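Tapirin (Caldicellulosiruptor kristjanssonii, PDB 6N2B) probably binds cellulose and serves in cell adhesion, with a calcium-binding beta-helical C-terminal domain. Local coordinates at residues A[455-460]-A[479-484]. Numbering follows the deposited sequence.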
ATOM      1  N   SER A 455      -0.982  -7.023 -23.637  1.00 34.38           N
ATOM      2  CA  SER A 455      -0.684  -8.376 -23.172  1.00 32.67           C
ATOM      3  C   SER A 455       0.493  -8.412 -22.202  1.00 37.23           C
ATOM      4  O   SER A 455       1.157  -9.445 -22.089  1.00 50.96           O
ATOM      5  CB  SER A 455      -0.383  -9.295 -24.358  1.00 22.37           C
ATOM      6  OG  SER A 455      -1.196  -8.986 -25.478  1.00 44.56           O
ATOM      7  N   GLY A 456       0.798  -7.309 -21.535  1.00 34.20           N
ATOM      8  CA  GLY A 456       1.962  -7.224 -20.674  1.00 37.25           C
ATOM      9  C   GLY A 456       3.091  -6.406 -21.292  1.00 27.03           C
ATOM     10  O   GLY A 456       3.026  -5.942 -22.430  1.00 36.41           O
ATOM     11  N   ILE A 457       4.140  -6.223 -20.497  1.00 24.50           N
ATOM     12  CA  ILE A 457       5.349  -5.514 -20.905  1.00 20.16           C
ATOM     13  C   ILE A 457       6.548  -6.296 -20.387  1.00 22.00           C
ATOM     14  O   ILE A 457       6.494  -6.862 -19.287  1.00 24.86           O
ATOM     15  CB  ILE A 457       5.368  -4.070 -20.361  1.00 18.45           C
ATOM     16  CG1 ILE A 457       4.058  -3.350 -20.702  1.00 19.29           C
ATOM     17  CG2 ILE A 457       6.595  -3.298 -20.881  1.00 12.82           C
ATOM     18  CD1 ILE A 457       3.921  -1.990 -20.077  1.00 18.00           C
ATOM     19  N   ASN A 458       7.618  -6.358 -21.181  1.00 15.36           N
ATOM     20  CA  ASN A 458       8.880  -6.900 -20.696  1.00 15.77           C
ATOM     21  C   ASN A 458      10.022  -5.990 -21.120  1.00 23.47           C
ATOM     22  O   ASN A 458       9.835  -5.020 -21.863  1.00 23.19           O
ATOM     23  CB  ASN A 458       9.111  -8.354 -21.145  1.00 21.52           C
ATOM     24  CG  ASN A 458       9.343  -8.509 -22.644  1.00 26.26           C
ATOM     25  OD1 ASN A 458      10.139  -7.797 -23.259  1.00 22.11           O
ATOM     26  ND2 ASN A 458       8.648  -9.476 -23.235  1.00 24.50           N
ATOM     27  N   ASP A 459      11.222  -6.306 -20.630  1.00 19.65           N
ATOM     28  CA  ASP A 459      12.326  -5.365 -20.782  1.00 23.54           C
ATOM     29  C   ASP A 459      12.854  -5.326 -22.214  1.00 22.80           C
ATOM     30  O   ASP A 459      13.263  -4.264 -22.698  1.00 19.97           O
ATOM     31  CB  ASP A 459      13.442  -5.679 -19.785  1.00 25.24           C
ATOM     32  CG  ASP A 459      13.779  -7.151 -19.700  1.00 25.58           C
ATOM     33  OD1 ASP A 459      13.230  -7.978 -20.456  1.00 40.07           O
ATOM     34  OD2 ASP A 459      14.589  -7.481 -18.825  1.00 20.52           O
ATOM     35  N   SER A 460      12.845  -6.463 -22.911  1.00 19.33           N
ATOM     36  CA  SER A 460      13.215  -6.467 -24.324  1.00 26.46           C
ATOM     37  C   SER A 460      12.283  -5.564 -25.138  1.00 25.54           C
ATOM     38  O   SER A 460      12.733  -4.694 -25.896  1.00 20.85           O
ATOM     39  CB  SER A 460      13.207  -7.913 -24.846  1.00 29.11           C
ATOM     40  OG  SER A 460      13.477  -7.997 -26.239  1.00 45.06           O
ATOM     41  N   LEU A 479       8.982   7.225 -16.812  1.00 18.00           N
ATOM     42  CA  LEU A 479       8.302   6.084 -17.404  1.00 15.36           C
ATOM     43  C   LEU A 479       6.947   5.869 -16.738  1.00 16.44           C
ATOM     44  O   LEU A 479       6.861   5.752 -15.512  1.00 19.09           O
ATOM     45  CB  LEU A 479       9.168   4.842 -17.253  1.00 18.69           C
ATOM     46  CG  LEU A 479       9.433   3.911 -18.417  1.00 21.07           C
ATOM     47  CD1 LEU A 479       9.798   2.547 -17.855  1.00 21.60           C
ATOM     48  CD2 LEU A 479       8.227   3.835 -19.323  1.00 20.63           C
ATOM     49  N   TYR A 480       5.897   5.817 -17.544  1.00 13.86           N
ATOM     50  CA  TYR A 480       4.546   5.498 -17.092  1.00 16.97           C
ATOM     51  C   TYR A 480       4.122   4.214 -17.804  1.00 22.80           C
ATOM     52  O   TYR A 480       3.936   4.207 -19.028  1.00 16.49           O
ATOM     53  CB  TYR A 480       3.594   6.659 -17.379  1.00 12.20           C
ATOM     54  CG  TYR A 480       4.066   7.887 -16.695  1.00 18.24           C
ATOM     55  CD1 TYR A 480       5.048   8.683 -17.270  1.00 15.96           C
ATOM     56  CD2 TYR A 480       3.585   8.227 -15.422  1.00 15.59           C
ATOM     57  CE1 TYR A 480       5.525   9.799 -16.611  1.00 17.83           C
ATOM     58  CE2 TYR A 480       4.051   9.338 -14.761  1.00 11.47           C
ATOM     59  CZ  TYR A 480       5.020  10.119 -15.354  1.00 17.49           C
ATOM     60  OH  TYR A 480       5.490  11.231 -14.696  1.00 20.49           O
ATOM     61  N   LEU A 481       4.025   3.121 -17.053  1.00 15.08           N
ATOM     62  CA  LEU A 481       3.702   1.820 -17.616  1.00 16.53           C
ATOM     63  C   LEU A 481       2.229   1.550 -17.383  1.00 16.46           C
ATOM     64  O   LEU A 481       1.762   1.618 -16.240  1.00 15.94           O
ATOM     65  CB  LEU A 481       4.536   0.704 -16.974  1.00 19.82           C
ATOM     66  CG  LEU A 481       6.049   0.874 -16.806  1.00 25.04           C
ATOM     67  CD1 LEU A 481       6.660  -0.240 -15.962  1.00 14.56           C
ATOM     68  CD2 LEU A 481       6.720   0.931 -18.156  1.00 25.72           C
ATOM     69  N   ALA A 482       1.507   1.221 -18.454  1.00 11.10           N
ATOM     70  CA  ALA A 482       0.101   0.847 -18.348  1.00 16.89           C
ATOM     71  C   ALA A 482      -0.099  -0.500 -19.030  1.00 18.74           C
ATOM     72  O   ALA A 482       0.135  -0.632 -20.236  1.00 21.51           O
ATOM     73  CB  ALA A 482      -0.807   1.928 -18.942  1.00  8.20           C
ATOM     74  N   SER A 483      -0.527  -1.501 -18.265  1.00 18.28           N
ATOM     75  CA  SER A 483      -0.591  -2.856 -18.788  1.00 24.28           C
ATOM     76  C   SER A 483      -1.846  -3.592 -18.329  1.00 19.91           C
ATOM     77  O   SER A 483      -2.348  -3.393 -17.222  1.00 22.22           O
ATOM     78  CB  SER A 483       0.652  -3.661 -18.384  1.00 23.26           C
ATOM     79  OG  SER A 483       0.485  -5.022 -18.750  1.00 31.65           O
ATOM     80  N   LYS A 484      -2.326  -4.474 -19.197  1.00 20.60           N
ATOM     81  CA  LYS A 484      -3.453  -5.355 -18.932  1.00 25.08           C
ATOM     82  C   LYS A 484      -2.994  -6.767 -18.579  1.00 22.89           C
ATOM     83  O   LYS A 484      -3.821  -7.644 -18.310  1.00 24.09           O
ATOM     84  CB  LYS A 484      -4.382  -5.371 -20.156  1.00 28.24           C
ATOM     85  CG  LYS A 484      -5.871  -5.444 -19.857  1.00 34.07           C
ATOM     86  CD  LYS A 484      -6.675  -5.128 -21.131  1.00 57.26           C
ATOM     87  CE  LYS A 484      -8.026  -5.866 -21.172  1.00 59.02           C
ATOM     88  NZ  LYS A 484      -8.651  -5.837 -22.541  1.00 44.20           N
TER
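G456 meets S483 where the chain leaves strand 448-453 and turns into strand 457-458: its CA lies 3.3 Å from S483 OG, and the two CA atoms are 5.4 Å apart, the closest backbone approach of 455-460 to 479-484. G456 has a positive phi (105°), a backbone shape that glycine adopts readily. S483 OG, anti to the backbone N (chi1 172°), sits beside G456 CA; its hydrogen bond goes to the carbonyl O of G485, with a weak one to G453 O. The hydroxyl thus links the end of strand 448-453 to the turn after strand 478-483, mainly through G485. I457 carries the apolar part. Its CG1 stands beside the backbone N and anti to the carbonyl carbon (chi1 -51°), and the extended chain carries CD1 across to strand 478-483. There the methyl packs against two CB atoms and a carbonyl, 4.0 Å from S483 CB, 4.2 Å from L481 CB and 4.0 Å from A482 O. L481 and S483 both face 455-460 and A482 between them faces away, as in a regular strand. V451 also packs against I457; the side chain of L436, a calcium-site residue, lies about 4 Å from that of I457, whereas the ion itself is about 11 Å from that side chain. Backbone bonds to N486 and T488 pair I457 with strand 487-489 and the residue before it. N458 then ends the strand and N-caps helix 459-470, its OD1 accepting from E461 N. Strands 457-458 and 478-483, which belong to different sheets, are thus held against each other by apolar packing and a close glycine-serine approach, while their hydrogen bonds go to their own neighbouring strands and turns.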